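Local structure of triosephosphate isomerase (Toxoplasma gondii, 5UPR) at residues Gln26-Met31 against Ala248-Asp253; Gly20-Thr25 against Ser50-Gln55; Met31-Pro36 against Asp58-Pro63; Gly224-Ser229 against Asp241-Gly246. The protein probably catalyses, as a homodimer, the interconversion of D-glyceraldehyde 3-phosphate and dihydroxyacetone phosphate in glycolysis and gluconeogenesis, this chain being its triosephosphate isomerase barrel. One frame throughout, in Å; residues are numbered along the deposited sequence.

Contact 1 of 4, residues Gln26-Met31 against Ala248-Asp253; sequences QELVDM and ASLTGD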
loop_
_atom_site.group_PDB
_atom_site.type_symbol
_atom_site.label_atom_id
_atom_site.label_comp_id
_atom_site.label_asym_id
_atom_site.label_seq_id
_atom_site.Cartn_x
_atom_site.Cartn_y
_atom_site.Cartn_z
ATOM N N GLN A 26 -12.943 9.051 -12.530
ATOM C CA GLN A 26 -13.200 9.763 -13.788
ATOM C C GLN A 26 -13.949 11.065 -13.475
ATOM O O GLN A 26 -13.606 12.125 -13.988
ATOM C CB GLN A 26 -14.005 8.895 -14.783
ATOM C CG GLN A 26 -14.045 9.499 -16.176
ATOM C CD GLN A 26 -14.811 8.635 -17.186
ATOM O OE1 GLN A 26 -15.892 8.106 -16.898
ATOM N NE2 GLN A 26 -14.269 8.500 -18.376
ATOM N N GLU A 27 -14.952 10.973 -12.638
ATOM C CA GLU A 27 -15.688 12.160 -12.195
ATOM C C GLU A 27 -14.810 13.218 -11.533
ATOM O O GLU A 27 -14.934 14.402 -11.830
ATOM C CB GLU A 27 -16.820 11.750 -11.220
ATOM C CG GLU A 27 -17.660 12.923 -10.681
ATOM C CD GLU A 27 -18.206 12.677 -9.279
ATOM O OE1 GLU A 27 -18.855 11.618 -9.144
ATOM O OE2 GLU A 27 -17.938 13.490 -8.342
ATOM N N LEU A 28 -13.942 12.795 -10.608
ATOM C CA LEU A 28 -13.035 13.744 -9.946
ATOM C C LEU A 28 -12.061 14.370 -10.941
ATOM O O LEU A 28 -11.756 15.548 -10.842
ATOM C CB LEU A 28 -12.293 13.089 -8.777
ATOM C CG LEU A 28 -13.241 12.828 -7.601
ATOM C CD1 LEU A 28 -12.693 11.845 -6.549
ATOM C CD2 LEU A 28 -13.571 14.129 -6.921
ATOM N N VAL A 29 -11.531 13.572 -11.860
ATOM C CA VAL A 29 -10.611 14.089 -12.859
ATOM C C VAL A 29 -11.348 15.110 -13.765
ATOM O O VAL A 29 -10.814 16.191 -14.047
ATOM C CB VAL A 29 -10.007 12.949 -13.716
ATOM C CG1 VAL A 29 -9.337 13.503 -14.987
ATOM C CG2 VAL A 29 -9.005 12.115 -12.933
ATOM N N ASP A 30 -12.571 14.765 -14.191
ATOM C CA ASP A 30 -13.386 15.691 -15.008
ATOM C C ASP A 30 -13.666 17.012 -14.246
ATOM O O ASP A 30 -13.617 18.090 -14.816
ATOM C CB ASP A 30 -14.721 15.069 -15.392
ATOM C CG ASP A 30 -14.584 13.875 -16.400
ATOM O OD1 ASP A 30 -13.478 13.615 -16.935
ATOM O OD2 ASP A 30 -15.571 13.147 -16.618
HETATM N N MSE A 31 -13.949 16.930 -12.952
HETATM C CA MSE A 31 -14.134 18.143 -12.138
HETATM C C MSE A 31 -12.876 18.975 -12.146
HETATM O O MSE A 31 -12.957 20.183 -12.278
HETATM C CB MSE A 31 -14.433 17.780 -10.685
HETATM C CG MSE A 31 -14.686 18.969 -9.770
HETATM SE SE MSE A 31 -14.554 18.282 -7.948
HETATM C CE MSE A 31 -12.618 18.198 -7.957
ATOM N N ALA A 248 -13.462 16.551 2.007
ATOM C CA ALA A 248 -13.850 17.504 0.984
ATOM C C ALA A 248 -13.104 17.333 -0.337
ATOM O O ALA A 248 -13.534 17.889 -1.368
ATOM C CB ALA A 248 -13.746 18.911 1.503
ATOM N N SER A 249 -12.045 16.520 -0.373
ATOM C CA SER A 249 -11.327 16.282 -1.640
ATOM C C SER A 249 -12.113 15.395 -2.632
ATOM O O SER A 249 -11.785 15.367 -3.853
ATOM C CB SER A 249 -9.924 15.711 -1.409
ATOM O OG SER A 249 -9.973 14.400 -0.949
ATOM N N LEU A 250 -13.176 14.751 -2.132
ATOM C CA LEU A 250 -14.039 13.873 -2.948
ATOM C C LEU A 250 -15.208 14.578 -3.612
ATOM O O LEU A 250 -15.998 13.928 -4.303
ATOM C CB LEU A 250 -14.578 12.723 -2.074
ATOM C CG LEU A 250 -13.464 11.889 -1.381
ATOM C CD1 LEU A 250 -14.031 10.875 -0.413
ATOM C CD2 LEU A 250 -12.571 11.209 -2.430
ATOM N N THR A 251 -15.352 15.884 -3.371
ATOM C CA THR A 251 -16.510 16.659 -3.893
ATOM C C THR A 251 -16.057 17.945 -4.542
ATOM O O THR A 251 -14.896 18.319 -4.461
ATOM C CB THR A 251 -17.491 17.034 -2.750
ATOM O OG1 THR A 251 -16.925 18.080 -1.938
ATOM C CG2 THR A 251 -17.767 15.803 -1.858
ATOM N N GLY A 252 -17.017 18.656 -5.082
ATOM C CA GLY A 252 -16.876 20.013 -5.632
ATOM C C GLY A 252 -16.348 21.037 -4.642
ATOM O O GLY A 252 -15.793 22.033 -5.057
ATOM N N ASP A 253 -16.483 20.781 -3.343
ATOM C CA ASP A 253 -15.977 21.663 -2.296
ATOM C C ASP A 253 -14.467 21.827 -2.408
ATOM O O ASP A 253 -13.924 22.852 -2.020
ATOM C CB ASP A 253 -16.410 21.160 -0.907
ATOM C CG ASP A 253 -16.214 22.237 0.207
ATOM O OD1 ASP A 253 -16.613 23.388 -0.029
ATOM O OD2 ASP A 253 -15.741 21.968 1.310
#
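The helix of Gln-26 to Met-31 runs past the turn of Ala-248 to Asp-253, and the backbones come within 7.1 Å between Leu-28 CA and Leu-250 CA, with Met-31 level with Gly-252. Leu-28 and Met-31, one helical turn apart, both aim their side chains at the turn. Leu-28 divides its work between its two methyls: CD2 rests on the backbone at Leu-250 O, 3.6 Å away, while CD1 meets the methyl Leu-250 CD2 at 4.2 Å. Met-31, present as selenomethionine, leaves the helix with CG anti to its own N (chi1 -178°) and then bends at chi3 (76°). Its selenium lies 3.5 Å from Thr-251 O and also touches Gly-252 CA at 3.7 Å, so the tip rests on main chain. Thr-251 points away from the helix and is busy locally: its OG1 accepts from Asp-253 N at 3.1 Å, a capping bond at the start of helix 253-260. Trp-16 packs against both leucines. No hydrogen bond joins the two segments: the helix meets the turn by van der Waals contact, while the capping bond of Thr-251 is internal to the turn.

Contact 2 of 4, residues Gly20-Thr25 against Ser50-Gln55; sequences GTTAKT and SLFISQ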
loop_
_atom_site.group_PDB
_atom_site.type_symbol
_atom_site.label_atom_id
_atom_site.label_comp_id
_atom_site.label_asym_id
_atom_site.label_seq_id
_atom_site.Cartn_x
_atom_site.Cartn_y
_atom_site.Cartn_z
ATOM N N GLY A 20 -12.691 5.368 -3.704
ATOM C CA GLY A 20 -12.408 5.399 -5.141
ATOM C C GLY A 20 -12.972 4.189 -5.866
ATOM O O GLY A 20 -12.887 3.060 -5.378
ATOM N N THR A 21 -13.515 4.463 -7.039
ATOM C CA THR A 21 -13.813 3.486 -8.069
ATOM C C THR A 21 -13.391 4.073 -9.425
ATOM O O THR A 21 -13.032 5.264 -9.523
ATOM C CB THR A 21 -15.328 3.181 -8.173
ATOM O OG1 THR A 21 -15.982 4.336 -8.622
ATOM C CG2 THR A 21 -15.939 2.796 -6.826
ATOM N N THR A 22 -13.458 3.257 -10.463
ATOM C CA THR A 22 -13.059 3.728 -11.796
ATOM C C THR A 22 -13.928 4.952 -12.199
ATOM O O THR A 22 -13.395 5.982 -12.622
ATOM C CB THR A 22 -13.177 2.612 -12.847
ATOM O OG1 THR A 22 -12.323 1.541 -12.456
ATOM C CG2 THR A 22 -12.685 3.107 -14.206
ATOM N N ALA A 23 -15.235 4.863 -11.966
ATOM C CA ALA A 23 -16.138 5.951 -12.349
ATOM C C ALA A 23 -15.984 7.187 -11.482
ATOM O O ALA A 23 -16.034 8.280 -11.968
ATOM C CB ALA A 23 -17.603 5.455 -12.379
ATOM N N LYS A 24 -15.804 7.008 -10.180
ATOM C CA LYS A 24 -15.634 8.176 -9.275
ATOM C C LYS A 24 -14.297 8.872 -9.546
ATOM O O LYS A 24 -14.199 10.077 -9.458
ATOM C CB LYS A 24 -15.768 7.776 -7.814
ATOM C CG LYS A 24 -17.200 7.304 -7.501
ATOM C CD LYS A 24 -17.243 6.545 -6.181
ATOM C CE LYS A 24 -18.589 6.674 -5.461
ATOM N NZ LYS A 24 -18.332 6.643 -3.991
ATOM N N THR A 25 -13.269 8.088 -9.909
ATOM C CA THR A 25 -12.007 8.658 -10.317
ATOM C C THR A 25 -12.188 9.548 -11.566
ATOM O O THR A 25 -11.633 10.642 -11.640
ATOM C CB THR A 25 -10.958 7.552 -10.547
ATOM O OG1 THR A 25 -10.734 6.857 -9.330
ATOM C CG2 THR A 25 -9.669 8.125 -11.063
ATOM N N SER A 50 -3.775 3.825 -4.697
ATOM C CA SER A 50 -2.727 3.474 -5.644
ATOM C C SER A 50 -3.268 2.791 -6.911
ATOM O O SER A 50 -2.692 2.930 -7.993
ATOM C CB SER A 50 -1.633 2.658 -5.001
ATOM O OG SER A 50 -2.106 1.426 -4.511
ATOM N N LEU A 51 -4.360 2.062 -6.780
ATOM C CA LEU A 51 -5.016 1.367 -7.900
ATOM C C LEU A 51 -5.430 2.275 -9.068
ATOM O O LEU A 51 -5.445 1.816 -10.212
ATOM C CB LEU A 51 -6.271 0.629 -7.418
ATOM C CG LEU A 51 -6.156 -0.555 -6.502
ATOM C CD1 LEU A 51 -7.530 -1.130 -6.176
ATOM C CD2 LEU A 51 -5.300 -1.716 -7.140
ATOM N N PHE A 52 -5.752 3.541 -8.764
ATOM C CA PHE A 52 -6.305 4.531 -9.673
ATOM C C PHE A 52 -5.302 5.627 -10.132
ATOM O O PHE A 52 -5.659 6.489 -10.941
ATOM C CB PHE A 52 -7.551 5.207 -9.018
ATOM C CG PHE A 52 -8.622 4.226 -8.636
ATOM C CD1 PHE A 52 -9.351 3.592 -9.624
ATOM C CD2 PHE A 52 -8.801 3.820 -7.312
ATOM C CE1 PHE A 52 -10.303 2.622 -9.293
ATOM C CE2 PHE A 52 -9.720 2.868 -6.974
ATOM C CZ PHE A 52 -10.481 2.234 -7.960
ATOM N N ILE A 53 -4.074 5.613 -9.619
ATOM C CA ILE A 53 -3.123 6.680 -9.989
ATOM C C ILE A 53 -2.855 6.732 -11.482
ATOM O O ILE A 53 -2.854 7.819 -12.037
ATOM C CB ILE A 53 -1.804 6.566 -9.210
ATOM C CG1 ILE A 53 -2.072 6.918 -7.722
ATOM C CG2 ILE A 53 -0.800 7.533 -9.796
ATOM C CD1 ILE A 53 -0.920 6.647 -6.771
ATOM N N SER A 54 -2.654 5.568 -12.135
ATOM C CA SER A 54 -2.348 5.624 -13.580
ATOM C C SER A 54 -3.472 6.185 -14.429
ATOM O O SER A 54 -3.217 6.900 -15.402
ATOM C CB SER A 54 -1.886 4.278 -14.141
ATOM O OG SER A 54 -2.980 3.395 -14.248
ATOM N N GLN A 55 -4.711 5.912 -14.038
ATOM C CA GLN A 55 -5.892 6.450 -14.713
ATOM C C GLN A 55 -5.938 7.996 -14.579
ATOM O O GLN A 55 -6.236 8.719 -15.541
ATOM C CB GLN A 55 -7.164 5.843 -14.083
ATOM C CG GLN A 55 -8.493 6.387 -14.627
ATOM C CD GLN A 55 -9.722 5.890 -13.873
ATOM O OE1 GLN A 55 -9.672 4.916 -13.151
ATOM N NE2 GLN A 55 -10.815 6.573 -14.037
#
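Phe-52, next to Ile-53 of helix 53-59, reaches to the start of helix 22-34, and its neighbours change from Thr-25 at the base to Gly-20, Thr-21 and Thr-22 at the far end of the ring. CB lies 3.6 Å from Thr-25 OG1, and CG is closer still to that oxygen, at 3.4 Å. Farther out, CE1 comes to 3.4 Å from Thr-22 N, whereas CE2 and CZ lie by the carbonyl of Gly-20; Thr-22 OG1 sits at the ring edge and Thr-21 O over one face. Glycine suits this place because it lets the ring lie close to the main chain and adopts backbone angles (phi 153°) that crowd a side chain against the preceding carbonyl. Thr-25 OG1 does not depend on the ring for a polar partner: it donates to Thr-21 O, which also receives Thr-25 N from the opposite face of its plane. One turn beyond Phe-52, Gln-55 stretches out with CG anti to the backbone N (chi1 176°) and gives NE2 to Thr-22 O at 3.0 Å. This bond is nearly straight (173°) and lies in the amide plane, while Thr-25 CG2 packs against the same amide. Thr-21 caps helix 22-34 by accepting Lys-24 N. The paired helix starts face the second subunit, where Lys-93 of that subunit bonds Thr-22 OG1 and packs on Phe-52; on the inner side, Ile-53 lies against strand 65-69.

Contact 3 of 4, residues Met31-Pro36 against Asp58-Pro63; sequences MLNSAP and DSLRQP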
loop_
_atom_site.group_PDB
_atom_site.type_symbol
_atom_site.label_atom_id
_atom_site.label_comp_id
_atom_site.label_asym_id
_atom_site.label_seq_id
_atom_site.Cartn_x
_atom_site.Cartn_y
_atom_site.Cartn_z
HETATM N N MSE A 31 -13.949 16.930 -12.952
HETATM C CA MSE A 31 -14.134 18.143 -12.138
HETATM C C MSE A 31 -12.876 18.975 -12.146
HETATM O O MSE A 31 -12.957 20.183 -12.278
HETATM C CB MSE A 31 -14.433 17.780 -10.685
HETATM C CG MSE A 31 -14.686 18.969 -9.770
HETATM SE SE MSE A 31 -14.554 18.282 -7.948
HETATM C CE MSE A 31 -12.618 18.198 -7.957
ATOM N N LEU A 32 -11.708 18.349 -12.005
ATOM C CA LEU A 32 -10.451 19.114 -11.929
ATOM C C LEU A 32 -10.122 19.746 -13.299
ATOM O O LEU A 32 -9.685 20.913 -13.355
ATOM C CB LEU A 32 -9.312 18.226 -11.452
ATOM C CG LEU A 32 -9.408 17.748 -9.978
ATOM C CD1 LEU A 32 -8.499 16.559 -9.777
ATOM C CD2 LEU A 32 -9.094 18.871 -8.958
ATOM N N ASN A 33 -10.376 18.980 -14.386
ATOM C CA ASN A 33 -10.137 19.466 -15.749
ATOM C C ASN A 33 -11.070 20.622 -16.167
ATOM O O ASN A 33 -10.648 21.488 -16.907
ATOM C CB ASN A 33 -10.277 18.335 -16.789
ATOM C CG ASN A 33 -9.103 17.362 -16.776
ATOM O OD1 ASN A 33 -8.010 17.683 -16.324
ATOM N ND2 ASN A 33 -9.318 16.192 -17.306
ATOM N N SER A 34 -12.317 20.622 -15.723
ATOM C CA SER A 34 -13.275 21.662 -16.103
ATOM C C SER A 34 -13.398 22.776 -15.051
ATOM O O SER A 34 -14.191 23.660 -15.240
ATOM C CB SER A 34 -14.680 21.086 -16.264
ATOM O OG SER A 34 -14.797 19.831 -16.849
ATOM N N ALA A 35 -12.647 22.727 -13.942
ATOM C CA ALA A 35 -12.905 23.675 -12.832
ATOM C C ALA A 35 -12.726 25.071 -13.374
ATOM O O ALA A 35 -11.704 25.351 -13.994
ATOM C CB ALA A 35 -11.941 23.455 -11.680
ATOM N N PRO A 36 -13.714 25.943 -13.183
ATOM C CA PRO A 36 -13.611 27.260 -13.800
ATOM C C PRO A 36 -12.962 28.277 -12.864
ATOM O O PRO A 36 -13.411 29.395 -12.732
ATOM C CB PRO A 36 -15.072 27.591 -14.118
ATOM C CG PRO A 36 -15.820 26.945 -12.993
ATOM C CD PRO A 36 -14.990 25.790 -12.475
ATOM N N ASP A 58 -3.276 9.440 -16.807
ATOM C CA ASP A 58 -3.648 9.406 -18.219
ATOM C C ASP A 58 -4.668 10.422 -18.667
ATOM O O ASP A 58 -4.646 10.798 -19.849
ATOM C CB ASP A 58 -4.231 8.040 -18.591
ATOM C CG ASP A 58 -3.187 6.915 -18.526
ATOM O OD1 ASP A 58 -1.989 7.165 -18.152
ATOM O OD2 ASP A 58 -3.591 5.777 -18.799
ATOM N N SER A 59 -5.600 10.821 -17.792
ATOM C CA SER A 59 -6.703 11.701 -18.174
ATOM C C SER A 59 -6.620 13.132 -17.624
ATOM O O SER A 59 -7.353 14.013 -18.092
ATOM C CB SER A 59 -8.052 11.067 -17.811
ATOM O OG SER A 59 -8.069 10.701 -16.450
ATOM N N LEU A 60 -5.732 13.398 -16.684
ATOM C CA LEU A 60 -5.634 14.740 -16.120
ATOM C C LEU A 60 -4.939 15.636 -17.118
ATOM O O LEU A 60 -3.945 15.250 -17.693
ATOM C CB LEU A 60 -4.947 14.667 -14.763
ATOM C CG LEU A 60 -4.961 15.746 -13.703
ATOM C CD1 LEU A 60 -6.350 16.082 -13.228
ATOM C CD2 LEU A 60 -4.131 15.208 -12.548
ATOM N N ARG A 61 -5.519 16.812 -17.368
ATOM C CA ARG A 61 -5.161 17.756 -18.471
ATOM C C ARG A 61 -4.944 19.172 -17.887
ATOM O O ARG A 61 -5.201 20.176 -18.567
ATOM C CB ARG A 61 -6.320 17.956 -19.510
ATOM C CG ARG A 61 -6.613 16.806 -20.461
ATOM C CD ARG A 61 -8.115 16.598 -20.557
ATOM N NE ARG A 61 -8.820 17.763 -21.137
ATOM C CZ ARG A 61 -10.090 18.118 -20.868
ATOM N NH1 ARG A 61 -10.840 17.424 -19.996
ATOM N NH2 ARG A 61 -10.634 19.192 -21.444
ATOM N N GLN A 62 -4.514 19.241 -16.645
ATOM C CA GLN A 62 -4.158 20.469 -15.957
ATOM C C GLN A 62 -2.727 20.145 -15.558
ATOM O O GLN A 62 -2.558 19.231 -14.767
ATOM C CB GLN A 62 -5.068 20.629 -14.752
ATOM C CG GLN A 62 -6.426 21.091 -15.180
ATOM C CD GLN A 62 -6.741 22.505 -14.782
ATOM O OE1 GLN A 62 -5.879 23.281 -14.394
ATOM N NE2 GLN A 62 -8.036 22.818 -14.808
ATOM N N PRO A 63 -1.702 20.796 -16.193
ATOM C CA PRO A 63 -0.314 20.593 -15.704
ATOM C C PRO A 63 -0.147 21.000 -14.238
ATOM O O PRO A 63 0.613 20.362 -13.486
ATOM C CB PRO A 63 0.535 21.485 -16.610
ATOM C CG PRO A 63 -0.373 22.027 -17.707
ATOM C CD PRO A 63 -1.754 21.447 -17.513
HETATM O O HOH W 1 -13.151 17.860 -18.575
#
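Where helix 22-34 runs out beside the chain leaving helix 53-59, two neighbouring helices of the barrel's outer layer are joined by the amide of Asn-33, which grips main chain on the other side at two points. Its OD1 accepts from Arg-61 N at 2.8 Å, and its ND2 donates to Ser-59 O at 3.0 Å. The N-H...O angles are 156° and 160°; both donors are tilted by a similar amount from the plane of the carbonyl they approach, though Ser-59 O lies near the amide plane of Asn-33. With both ends engaged, the rotation of the amide is fixed; asparagine suits the place because it offers acceptor and donor on one short side chain. In the beta-alpha units of a TIM barrel each helix packs beside the next around the strands, and here the amide bonds the last turn of one to the last residue of the following helix and to the chain just beyond, which heads for strand 65-69. The side chain of Arg-61 folds back across Asn-33, its guanidinium plane turned 68° from the amide; CD lies 3.5 Å from Asn-33 ND2. The outer nitrogen NH1 donates to a water, 2.7 Å away in the plane of the group, and this water donates to Ser-34 OG, which is also bonded to Asp-30 O. Toward the barrel the contact turns apolar: Leu-32 CB and Leu-60 CD1 meet at 4.1 Å, with Phe-254 packing on Leu-32 and Val-65 and Val-67 on Leu-60. Gln-62 places NE2 2.9 Å from Leu-32 O.

Contact 4 of 4, residues Gly224-Ser229 against Asp241-Gly246; sequences GSVKGS and DGFLVG. With SO4 (sulfate ion), chain E.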
loop_
_atom_site.group_PDB
_atom_site.type_symbol
_atom_site.label_atom_id
_atom_site.label_comp_id
_atom_site.label_asym_id
_atom_site.label_seq_id
_atom_site.Cartn_x
_atom_site.Cartn_y
_atom_site.Cartn_z
ATOM N N GLY A 224 -7.537 18.939 8.722
ATOM C CA GLY A 224 -8.390 18.556 9.826
ATOM C C GLY A 224 -9.700 19.334 9.724
ATOM O O GLY A 224 -9.823 20.456 10.199
ATOM N N SER A 225 -10.687 18.694 9.064
ATOM C CA SER A 225 -11.981 19.268 8.897
ATOM C C SER A 225 -11.952 20.594 8.108
ATOM O O SER A 225 -12.674 21.559 8.446
ATOM C CB SER A 225 -12.692 19.432 10.257
ATOM O OG SER A 225 -12.943 18.158 10.837
ATOM N N VAL A 226 -11.178 20.621 7.032
ATOM C CA VAL A 226 -11.129 21.800 6.165
ATOM C C VAL A 226 -12.319 21.739 5.227
ATOM O O VAL A 226 -12.654 20.668 4.690
ATOM C CB VAL A 226 -9.820 21.858 5.317
ATOM C CG1 VAL A 226 -9.817 23.053 4.376
ATOM C CG2 VAL A 226 -8.609 21.935 6.233
ATOM N N LYS A 227 -12.989 22.897 5.075
ATOM C CA LYS A 227 -14.126 23.038 4.167
ATOM C C LYS A 227 -14.009 24.347 3.397
ATOM O O LYS A 227 -13.340 25.293 3.851
ATOM C CB LYS A 227 -15.445 23.033 4.975
ATOM C CG LYS A 227 -15.681 21.772 5.800
ATOM C CD LYS A 227 -17.057 21.686 6.481
ATOM C CE LYS A 227 -17.178 22.626 7.683
ATOM N NZ LYS A 227 -18.515 22.516 8.372
ATOM N N GLY A 228 -14.707 24.421 2.268
ATOM C CA GLY A 228 -14.808 25.690 1.506
ATOM C C GLY A 228 -15.232 26.854 2.395
ATOM O O GLY A 228 -14.703 27.920 2.294
ATOM N N SER A 229 -16.141 26.592 3.325
ATOM C CA SER A 229 -16.745 27.604 4.185
ATOM C C SER A 229 -15.836 28.071 5.351
ATOM O O SER A 229 -16.106 29.116 5.938
ATOM C CB SER A 229 -18.080 27.057 4.727
ATOM O OG SER A 229 -17.840 25.958 5.611
ATOM N N ASP A 241 0.107 28.142 4.729
ATOM C CA ASP A 241 0.459 28.225 3.291
ATOM C C ASP A 241 -0.523 27.456 2.387
ATOM O O ASP A 241 -0.338 27.368 1.184
ATOM C CB ASP A 241 1.861 27.696 3.062
ATOM C CG ASP A 241 2.905 28.477 3.847
ATOM O OD1 ASP A 241 2.800 29.682 3.904
ATOM O OD2 ASP A 241 3.823 27.898 4.447
ATOM N N GLY A 242 -1.544 26.881 2.998
ATOM C CA GLY A 242 -2.565 26.116 2.274
ATOM C C GLY A 242 -3.144 25.013 3.110
ATOM O O GLY A 242 -3.155 25.090 4.329
ATOM N N PHE A 243 -3.609 23.965 2.459
ATOM C CA PHE A 243 -4.419 22.948 3.112
ATOM C C PHE A 243 -4.117 21.520 2.676
ATOM O O PHE A 243 -3.799 21.293 1.516
ATOM C CB PHE A 243 -5.875 23.275 2.842
ATOM C CG PHE A 243 -6.267 24.626 3.338
ATOM C CD1 PHE A 243 -6.358 24.869 4.704
ATOM C CD2 PHE A 243 -6.493 25.662 2.458
ATOM C CE1 PHE A 243 -6.629 26.119 5.202
ATOM C CE2 PHE A 243 -6.811 26.942 2.944
ATOM C CZ PHE A 243 -6.926 27.151 4.326
ATOM N N LEU A 244 -4.253 20.569 3.610
ATOM C CA LEU A 244 -4.383 19.149 3.256
ATOM C C LEU A 244 -5.826 18.763 3.532
ATOM O O LEU A 244 -6.276 18.875 4.640
ATOM C CB LEU A 244 -3.395 18.259 4.044
ATOM C CG LEU A 244 -3.360 16.788 3.654
ATOM C CD1 LEU A 244 -3.149 16.601 2.168
ATOM C CD2 LEU A 244 -2.353 15.981 4.512
ATOM N N VAL A 245 -6.540 18.394 2.480
ATOM C CA VAL A 245 -7.982 18.227 2.485
ATOM C C VAL A 245 -8.302 16.754 2.443
ATOM O O VAL A 245 -7.778 16.047 1.611
ATOM C CB VAL A 245 -8.627 18.911 1.275
ATOM C CG1 VAL A 245 -10.163 18.818 1.311
ATOM C CG2 VAL A 245 -8.240 20.362 1.223
ATOM N N GLY A 246 -9.122 16.301 3.387
ATOM C CA GLY A 246 -9.560 14.925 3.445
ATOM C C GLY A 246 -10.902 14.727 2.738
ATOM O O GLY A 246 -10.940 14.708 1.526
HETATM S S SO4 E . -11.430 15.774 7.117
HETATM O O1 SO4 E . -11.780 14.540 6.449
HETATM O O2 SO4 E . -12.278 16.918 6.766
HETATM O O3 SO4 E . -10.089 16.070 6.580
HETATM O O4 SO4 E . -11.194 15.712 8.574
HETATM O O HOH W 2 -8.995 18.596 6.158
#
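A phosphate-sized anion site at the C-terminal ends of the barrel strands brings these two segments together, and here it holds a sulfate, probably from the crystallisation liquor. In triosephosphate isomerases the glycine-rich turns after the last two strands receive the substrate's phosphate, so the sulfate probably marks that position. Ser-225 N donates to sulfate O4 at 3.1 Å. Gly-246, with no side chain, lets sulfate O3 approach its N to 3.3 Å. Ser-225 OG is bonded to Ala-183 O. A water beside the anion gathers four partners: it accepts from Gly-224 N and Val-226 N, and donates to Leu-244 O at 3.1 Å and to sulfate O3 at 2.8 Å. Behind this polar layer, Val-226 points at strand 242-245. Its CG1 lies 3.9 Å from Phe-243 CD1 and 4.4 Å from Val-245 CG2, while CG2 flanks the same ring atom; Ile-257 of helix 253-260 packs on all three side chains. A branched valine fills this position by touching ring and strand with both methyls. Within these segments the anion is held by the N-H of Ser-225 and a water, with Gly-185 and Gly-247 adding main-chain N-H groups, and by no charged side chain; the valine, phenylalanine and Ile-257 pack apolarly beneath it.

How the contacts relate
Contact 4 is the buried one of the four, at strand ends by the anion site, whereas contacts 1 and 2 are partly buried and contact 3 lies at the surface. Contacts 1, 2 and 3 all use helix 22-34, and contacts 2 and 3 join its two ends to the region of helix 53-59; contacts 1 and 3 share Met-31. Asp-253 of contact 1, probably through a hydrogen bond to Gly-228, connects to contact 4. Amide side chains bond to main chain in contacts 2 and 3, while contacts 1 and 4 have no direct hydrogen bond between segments: contact 1 relies on side chains lying on backbone and contact 4 on apolar side chains, with water and sulfate added.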